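Local coordinates for exodeoxyribonuclease 10 (Escherichia coli, PDB 4FZX), which degrades single-stranded and double-stranded DNA from 3' to 5' as a magnesium-dependent exonuclease of the DEDDh family, at residues S154-A158 / E159-D163; R41-S44 / P45-A49; P62-E65 / D66-P69. All blocks are in the same frame, centred on the assembly; numbering follows the deposited sequence.

How the interactions relate
Interactions 1 and 2 are N-capped helix starts; interaction 3 is a short, weakly bonded helix whose Asp66 bonds back to the N-H of Trp63. Interaction 2 holds the helix that meets the DNA: its Gln46 grips a base, and the side chain of Ala47 is about 11 Å from a bound sodium ion in the metal site of Asp6, Glu8 and Asp139. Interaction 3 follows it in the chain, with nearest atoms about 6 Å apart, and packs on strand 16-25, its Ile64 side chain about 13 Å from a sodium ion. Interaction 1 is remote, its centre 35 Å from that of interaction 2, on the opposite side of the chain's centre.

Interaction 1: S154-A158 / E159-D163; sequences SGWTA and EQMAD
The side chain of Gln160 runs back over the turn before its helix and crosses Trp156 at about a right angle, with NE2 3.7 Å from Trp156 CD1 and the amide plane turned 77° from the indole. Its OE1 accepts the backbone N-H of Thr157, Thr157 N to Gln160 OE1 being 3.0 Å. The bond is returned: Gln160 N gives its hydrogen to Thr157 OG1 at 3.1 Å, in a nearly straight line (165°). Thr157 can do this because OG1 stands between its own backbone N and carbonyl carbon (chi1 57°), which points the hydroxyl at the backbone N-H of Gln160.

Next along the helix, Met161, a selenomethionine, brings CG to within 3.7 Å of Trp156 CB, an apolar contact between the residue before the N-cap and the fourth residue after the N-cap. The backbone bond from Met161 N to Thr157 O (3.0 Å) starts the regular helical pattern. Ser154 CB lies over one face of the indole, 3.4 Å above the ring plane; its OG, also hydrogen-bonded to Ile150 O, accepts from Trp156 N at 2.9 Å in an ST turn. Beyond the turn, Trp156 rests on Arg105 and Leu106 of helix 99-106, and Met161 reaches Leu147 and Met151 of helix 136-154. Thr157 and Gln160 thus form a capping box, and Trp156 with Met161 the hydrophobic staple that accompanies it, at the junction between the last two helices of the chain.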
loop_
_atom_site.group_PDB
_atom_site.type_symbol
_atom_site.label_atom_id
_atom_site.label_comp_id
_atom_site.label_asym_id
_atom_site.label_seq_id
_atom_site.Cartn_x
_atom_site.Cartn_y
_atom_site.Cartn_z
ATOM N N SER C 154 -15.325 -12.114 13.013
ATOM C CA SER C 154 -14.956 -10.759 12.581
ATOM C C SER C 154 -15.608 -9.671 13.425
ATOM O O SER C 154 -15.077 -8.567 13.554
ATOM C CB SER C 154 -15.324 -10.544 11.115
ATOM O OG SER C 154 -16.729 -10.485 10.950
ATOM N N GLY C 155 -16.804 -9.953 13.915
ATOM C CA GLY C 155 -17.658 -8.915 14.476
ATOM C C GLY C 155 -18.223 -7.950 13.442
ATOM O O GLY C 155 -18.663 -6.853 13.795
ATOM N N TRP C 156 -18.240 -8.357 12.173
ATOM C CA TRP C 156 -18.856 -7.533 11.126
ATOM C C TRP C 156 -20.376 -7.503 11.231
ATOM O O TRP C 156 -20.998 -8.492 11.595
ATOM C CB TRP C 156 -18.427 -7.973 9.718
ATOM C CG TRP C 156 -16.981 -7.747 9.411
ATOM C CD1 TRP C 156 -16.173 -6.747 9.901
ATOM C CD2 TRP C 156 -16.173 -8.505 8.503
ATOM N NE1 TRP C 156 -14.908 -6.860 9.371
ATOM C CE2 TRP C 156 -14.873 -7.948 8.533
ATOM C CE3 TRP C 156 -16.403 -9.644 7.717
ATOM C CZ2 TRP C 156 -13.823 -8.454 7.763
ATOM C CZ3 TRP C 156 -15.348 -10.153 6.952
ATOM C CH2 TRP C 156 -14.079 -9.550 6.978
ATOM N N THR C 157 -20.963 -6.353 10.926
ATOM C CA THR C 157 -22.417 -6.209 10.889
ATOM C C THR C 157 -22.871 -6.467 9.481
ATOM O O THR C 157 -22.057 -6.464 8.559
ATOM C CB THR C 157 -22.853 -4.765 11.232
ATOM O OG1 THR C 157 -22.225 -3.862 10.313
ATOM C CG2 THR C 157 -22.442 -4.404 12.662
ATOM N N ALA C 158 -24.180 -6.602 9.304
ATOM C CA ALA C 158 -24.774 -6.704 7.985
ATOM C C ALA C 158 -24.300 -5.586 7.051
ATOM O O ALA C 158 -23.938 -5.840 5.902
ATOM C CB ALA C 158 -26.279 -6.713 8.091
ATOM N N GLU C 159 -24.209 -4.369 7.587
ATOM C CA GLU C 159 -23.781 -3.189 6.822
ATOM C C GLU C 159 -22.328 -3.279 6.371
ATOM O O GLU C 159 -21.994 -2.915 5.248
ATOM C CB GLU C 159 -23.967 -1.918 7.668
ATOM C CG GLU C 159 -25.415 -1.565 7.953
ATOM C CD GLU C 159 -26.118 -1.038 6.721
ATOM O OE1 GLU C 159 -27.373 -1.030 6.706
ATOM O OE2 GLU C 159 -25.414 -0.630 5.762
ATOM N N GLN C 160 -21.446 -3.659 7.289
ATOM C CA GLN C 160 -20.029 -3.758 6.959
ATOM C C GLN C 160 -19.831 -4.802 5.894
ATOM O O GLN C 160 -19.042 -4.615 4.950
ATOM C CB GLN C 160 -19.219 -4.132 8.184
ATOM C CG GLN C 160 -18.967 -2.988 9.126
ATOM C CD GLN C 160 -18.311 -3.457 10.400
ATOM O OE1 GLN C 160 -18.940 -4.121 11.225
ATOM N NE2 GLN C 160 -17.025 -3.165 10.544
HETATM N N MSE C 161 -20.588 -5.885 6.020
HETATM C CA MSE C 161 -20.459 -7.030 5.128
HETATM C C MSE C 161 -20.931 -6.693 3.720
HETATM O O MSE C 161 -20.327 -7.132 2.734
HETATM C CB MSE C 161 -21.242 -8.229 5.683
HETATM C CG MSE C 161 -20.585 -8.848 6.885
HETATM SE SE MSE C 161 -21.407 -10.515 7.434
HETATM C CE MSE C 161 -22.962 -9.784 8.415
ATOM N N ALA C 162 -22.026 -5.932 3.638
ATOM C CA ALA C 162 -22.530 -5.411 2.372
ATOM C C ALA C 162 -21.522 -4.475 1.721
ATOM O O ALA C 162 -21.339 -4.505 0.503
ATOM C CB ALA C 162 -23.853 -4.685 2.590
ATOM N N ASP C 163 -20.840 -3.675 2.541
ATOM C CA ASP C 163 -19.830 -2.746 2.046
ATOM C C ASP C 163 -18.632 -3.478 1.460
ATOM O O ASP C 163 -18.186 -3.167 0.362
ATOM C CB ASP C 163 -19.365 -1.796 3.156
ATOM C CG ASP C 163 -20.466 -0.852 3.631
ATOM O OD1 ASP C 163 -21.398 -0.543 2.846
ATOM O OD2 ASP C 163 -20.379 -0.383 4.792
#

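Interaction 2: R41-S44 / P45-A49; sequences RPIS and PQAMA. With nucleotides of chain A.
The carboxamide of Gln46 stands steeply to the guanine of DG17 of chain A, its plane about 75° from that of the base, and places its oxygen close to the base plane beside N1 and N2, so that Gln46 OE1 serves both donors. The helix carrying Gln46 starts at an N-cap, Ser44, with a hydrophobic staple between Ile43 and Met48. Guanine N2 gives the straighter bond, 2.8 Å from Gln46 OE1 (159°), and N1 a weak, more bent one. Gln46 CB and CG lie off one face of the guanine near N2, CG 3.4 Å from N2; the extended chain leaves the helix with CG anti to the backbone N (chi1 -168°). Ala47 adds an apolar touch to the sugar, its CB 3.9 Å from C2' of DG17.

At the cap, Ser44 OG accepts from Ala47 N at 3.1 Å and is itself bonded to the carbonyl oxygen of Cys10, while the Ser44 backbone also bonds to Cys10. The hydroxyl is thus held by two bonds, accepting from Ala47 N and donating to Cys10 O, and ties the helix start to the loop after strand 2-9. Ser44 O in turn accepts from Met48 N at 2.8 Å. Replacing Ser44 by an alanine would probably leave Ala47 N without its cap and the Cys10 carbonyl without its hydroxyl partner. Ile43, whose backbone N is bonded to Glu55 OE2, also rests on Cys10. The staple closes where Ile43 and Met48, a selenomethionine, cross at about a right angle, Ile43 CG2 lying 3.8 Å from Met48 CB.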
loop_
_atom_site.group_PDB
_atom_site.type_symbol
_atom_site.label_atom_id
_atom_site.label_comp_id
_atom_site.label_asym_id
_atom_site.label_seq_id
_atom_site.Cartn_x
_atom_site.Cartn_y
_atom_site.Cartn_z
ATOM N N ARG C 41 -35.188 -23.850 -19.662
ATOM C CA ARG C 41 -34.289 -24.442 -20.640
ATOM C C ARG C 41 -33.879 -25.834 -20.181
ATOM O O ARG C 41 -34.084 -26.183 -19.019
ATOM C CB ARG C 41 -33.055 -23.560 -20.828
ATOM C CG ARG C 41 -32.031 -23.691 -19.710
ATOM C CD ARG C 41 -31.023 -22.562 -19.766
ATOM N NE ARG C 41 -31.655 -21.277 -19.503
ATOM C CZ ARG C 41 -31.026 -20.110 -19.556
ATOM N NH1 ARG C 41 -29.723 -20.066 -19.843
ATOM N NH2 ARG C 41 -31.693 -18.989 -19.298
ATOM N N PRO C 42 -33.283 -26.631 -21.087
ATOM C CA PRO C 42 -32.889 -27.989 -20.717
ATOM C C PRO C 42 -31.777 -27.984 -19.669
ATOM O O PRO C 42 -30.922 -27.101 -19.672
ATOM C CB PRO C 42 -32.371 -28.592 -22.040
ATOM C CG PRO C 42 -32.758 -27.594 -23.128
ATOM C CD PRO C 42 -32.823 -26.270 -22.440
ATOM N N ILE C 43 -31.776 -28.986 -18.797
ATOM C CA ILE C 43 -30.696 -29.164 -17.838
ATOM C C ILE C 43 -29.490 -29.809 -18.530
ATOM O O ILE C 43 -29.604 -30.901 -19.100
ATOM C CB ILE C 43 -31.136 -30.085 -16.691
ATOM C CG1 ILE C 43 -32.377 -29.530 -15.998
ATOM C CG2 ILE C 43 -29.993 -30.330 -15.709
ATOM C CD1 ILE C 43 -33.122 -30.574 -15.202
ATOM N N SER C 44 -28.330 -29.170 -18.430
ATOM C CA SER C 44 -27.106 -29.718 -19.014
ATOM C C SER C 44 -26.575 -30.898 -18.212
ATOM O O SER C 44 -26.707 -30.935 -16.999
ATOM C CB SER C 44 -26.035 -28.639 -19.121
ATOM O OG SER C 44 -25.441 -28.385 -17.856
ATOM N N PRO C 45 -25.935 -31.857 -18.893
ATOM C CA PRO C 45 -25.432 -33.042 -18.188
ATOM C C PRO C 45 -24.340 -32.701 -17.177
ATOM O O PRO C 45 -24.180 -33.395 -16.176
ATOM C CB PRO C 45 -24.866 -33.926 -19.322
ATOM C CG PRO C 45 -24.870 -33.059 -20.565
ATOM C CD PRO C 45 -25.931 -32.035 -20.359
ATOM N N GLN C 46 -23.591 -31.640 -17.445
ATOM C CA GLN C 46 -22.589 -31.168 -16.523
ATOM C C GLN C 46 -23.245 -30.663 -15.223
ATOM O O GLN C 46 -22.819 -31.019 -14.133
ATOM C CB GLN C 46 -21.741 -30.077 -17.194
ATOM C CG GLN C 46 -20.465 -29.693 -16.451
ATOM C CD GLN C 46 -19.487 -28.860 -17.318
ATOM O OE1 GLN C 46 -19.820 -27.760 -17.790
ATOM N NE2 GLN C 46 -18.273 -29.383 -17.505
ATOM N N ALA C 47 -24.320 -29.892 -15.350
ATOM C CA ALA C 47 -25.085 -29.428 -14.184
ATOM C C ALA C 47 -25.804 -30.599 -13.499
ATOM O O ALA C 47 -25.821 -30.709 -12.272
ATOM C CB ALA C 47 -26.113 -28.338 -14.611
HETATM N N MSE C 48 -26.392 -31.479 -14.292
HETATM C CA MSE C 48 -27.098 -32.616 -13.716
HETATM C C MSE C 48 -26.165 -33.559 -12.936
HETATM O O MSE C 48 -26.607 -34.252 -12.011
HETATM C CB MSE C 48 -27.888 -33.381 -14.768
HETATM C CG MSE C 48 -28.927 -34.318 -14.156
HETATM SE SE MSE C 48 -29.941 -35.327 -15.478
HETATM C CE MSE C 48 -28.629 -35.373 -16.956
ATOM N N ALA C 49 -24.874 -33.539 -13.270
ATOM C CA ALA C 49 -23.905 -34.398 -12.596
ATOM C C ALA C 49 -23.551 -33.843 -11.236
ATOM O O ALA C 49 -23.091 -34.577 -10.345
ATOM C CB ALA C 49 -22.645 -34.563 -13.442
ATOM P P DG A 17 -23.046 -23.723 -6.885
ATOM O OP1 DG A 17 -24.185 -23.820 -5.951
ATOM O OP2 DG A 17 -21.816 -24.477 -6.578
ATOM O "O5'" DG A 17 -23.518 -24.087 -8.354
ATOM C "C5'" DG A 17 -24.716 -23.525 -8.851
ATOM C "C4'" DG A 17 -25.180 -24.211 -10.117
ATOM O "O4'" DG A 17 -24.286 -23.848 -11.176
ATOM C "C3'" DG A 17 -25.195 -25.735 -10.109
ATOM O "O3'" DG A 17 -26.447 -26.167 -9.606
ATOM C "C2'" DG A 17 -25.056 -26.069 -11.594
ATOM C "C1'" DG A 17 -24.194 -24.915 -12.097
ATOM N N9 DG A 17 -22.788 -25.244 -12.146
ATOM C C8 DG A 17 -21.888 -25.130 -11.115
ATOM N N7 DG A 17 -20.688 -25.492 -11.450
ATOM C C5 DG A 17 -20.815 -25.847 -12.790
ATOM C C6 DG A 17 -19.835 -26.309 -13.684
ATOM O O6 DG A 17 -18.629 -26.475 -13.446
ATOM N N1 DG A 17 -20.372 -26.574 -14.947
ATOM C C2 DG A 17 -21.704 -26.396 -15.296
ATOM N N2 DG A 17 -22.053 -26.707 -16.565
ATOM N N3 DG A 17 -22.636 -25.967 -14.449
ATOM C C4 DG A 17 -22.106 -25.719 -13.226
#

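Interaction 3: P62-E65 / D66-P69; sequences PWIE and DVIP
Pro62 lies obliquely across Val67, and the bump of Val67 CG2 fits against two carbons of the proline ring, 3.9 Å from Pro62 CB and a little farther from CG. Pro62 CB also touches Asp66 CB, so the ring rests on two successive residues of the turn. Next to it, Trp63 and Asp66 lie side by side, pointing the same way: Asp66 OD2 comes to the edge of the indole, 3.4 Å from Trp63 CD1, with the carboxylate and ring planes 57° apart. The same OD2 accepts Trp63 N at 3.2 Å, met from above the carboxylate plane and not straight (139°). With CG beside its own backbone N (chi1 -66°), Asp66 folds its carboxylate back to the start of the helix.

On the inner side, the tip of Ile64 leans loosely against Val67 and Ile68, its CD1 4.3 Å from Val67 CG1 and from Ile68 CD1. Ile64 O is gripped twice, by Ile68 N at 2.8 Å almost in line with the carbonyl, and by Val67 N, which comes from above the carbonyl plane. The turn therefore mixes three-residue and four-residue helical bonds. At its far end Pro69 has no N-H to offer, and its CD sits against Glu65 O at 3.3 Å. Ile64, Val67 and Ile68 all press on strand 16-25, at Ile16 and Ile19. This is a short, weakly bonded helix laid by its apolar side on the mixed sheet of the RNase H-like exonuclease fold.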
loop_
_atom_site.group_PDB
_atom_site.type_symbol
_atom_site.label_atom_id
_atom_site.label_comp_id
_atom_site.label_asym_id
_atom_site.label_seq_id
_atom_site.Cartn_x
_atom_site.Cartn_y
_atom_site.Cartn_z
ATOM N N PRO C 62 -43.514 -25.489 -10.520
ATOM C CA PRO C 62 -43.786 -24.099 -10.895
ATOM C C PRO C 62 -42.577 -23.444 -11.589
ATOM O O PRO C 62 -41.433 -23.860 -11.363
ATOM C CB PRO C 62 -44.076 -23.415 -9.550
ATOM C CG PRO C 62 -44.301 -24.527 -8.560
ATOM C CD PRO C 62 -43.599 -25.730 -9.066
ATOM N N TRP C 63 -42.835 -22.433 -12.427
ATOM C CA TRP C 63 -41.765 -21.593 -12.984
ATOM C C TRP C 63 -41.137 -20.741 -11.893
ATOM O O TRP C 63 -41.747 -20.545 -10.844
ATOM C CB TRP C 63 -42.307 -20.673 -14.080
ATOM C CG TRP C 63 -43.060 -21.385 -15.178
ATOM C CD1 TRP C 63 -44.408 -21.323 -15.420
ATOM C CD2 TRP C 63 -42.499 -22.166 -16.244
ATOM N NE1 TRP C 63 -44.724 -22.052 -16.540
ATOM C CE2 TRP C 63 -43.575 -22.563 -17.081
ATOM C CE3 TRP C 63 -41.199 -22.569 -16.575
ATOM C CZ2 TRP C 63 -43.397 -23.372 -18.203
ATOM C CZ3 TRP C 63 -41.014 -23.366 -17.706
ATOM C CH2 TRP C 63 -42.113 -23.740 -18.521
ATOM N N ILE C 64 -39.926 -20.239 -12.131
ATOM C CA ILE C 64 -39.239 -19.418 -11.131
ATOM C C ILE C 64 -40.068 -18.189 -10.717
ATOM O O ILE C 64 -40.122 -17.842 -9.535
ATOM C CB ILE C 64 -37.788 -19.007 -11.570
ATOM C CG1 ILE C 64 -37.052 -18.278 -10.445
ATOM C CG2 ILE C 64 -37.786 -18.151 -12.837
ATOM C CD1 ILE C 64 -36.963 -19.058 -9.153
ATOM N N GLU C 65 -40.728 -17.565 -11.695
ATOM C CA GLU C 65 -41.584 -16.399 -11.462
ATOM C C GLU C 65 -42.682 -16.688 -10.442
ATOM O O GLU C 65 -43.042 -15.825 -9.644
ATOM C CB GLU C 65 -42.216 -15.939 -12.781
ATOM C CG GLU C 65 -41.241 -15.262 -13.723
ATOM C CD GLU C 65 -40.403 -16.253 -14.544
ATOM O OE1 GLU C 65 -39.400 -15.801 -15.162
ATOM O OE2 GLU C 65 -40.740 -17.467 -14.569
ATOM N N ASP C 66 -43.188 -17.917 -10.467
ATOM C CA ASP C 66 -44.300 -18.341 -9.626
ATOM C C ASP C 66 -43.848 -18.495 -8.180
ATOM O O ASP C 66 -44.657 -18.456 -7.258
ATOM C CB ASP C 66 -44.843 -19.692 -10.120
ATOM C CG ASP C 66 -45.476 -19.611 -11.516
ATOM O OD1 ASP C 66 -45.997 -18.532 -11.883
ATOM O OD2 ASP C 66 -45.485 -20.658 -12.222
ATOM N N VAL C 67 -42.552 -18.699 -7.992
ATOM C CA VAL C 67 -42.025 -19.238 -6.741
ATOM C C VAL C 67 -41.199 -18.163 -6.034
ATOM O O VAL C 67 -41.237 -18.027 -4.805
ATOM C CB VAL C 67 -41.198 -20.555 -7.026
ATOM C CG1 VAL C 67 -39.873 -20.549 -6.337
ATOM C CG2 VAL C 67 -42.027 -21.807 -6.682
ATOM N N ILE C 68 -40.591 -17.292 -6.830
ATOM C CA ILE C 68 -39.691 -16.271 -6.285
ATOM C C ILE C 68 -40.318 -15.327 -5.243
ATOM O O ILE C 68 -39.657 -14.976 -4.262
ATOM C CB ILE C 68 -38.908 -15.503 -7.387
ATOM C CG1 ILE C 68 -37.633 -14.894 -6.806
ATOM C CG2 ILE C 68 -39.767 -14.446 -8.050
ATOM C CD1 ILE C 68 -36.682 -15.927 -6.194
ATOM N N PRO C 69 -41.622 -15.004 -5.385
ATOM C CA PRO C 69 -42.185 -14.055 -4.407
ATOM C C PRO C 69 -42.172 -14.558 -2.965
ATOM O O PRO C 69 -42.106 -13.751 -2.049
ATOM C CB PRO C 69 -43.619 -13.832 -4.904
ATOM C CG PRO C 69 -43.563 -14.203 -6.381
ATOM C CD PRO C 69 -42.600 -15.357 -6.428
#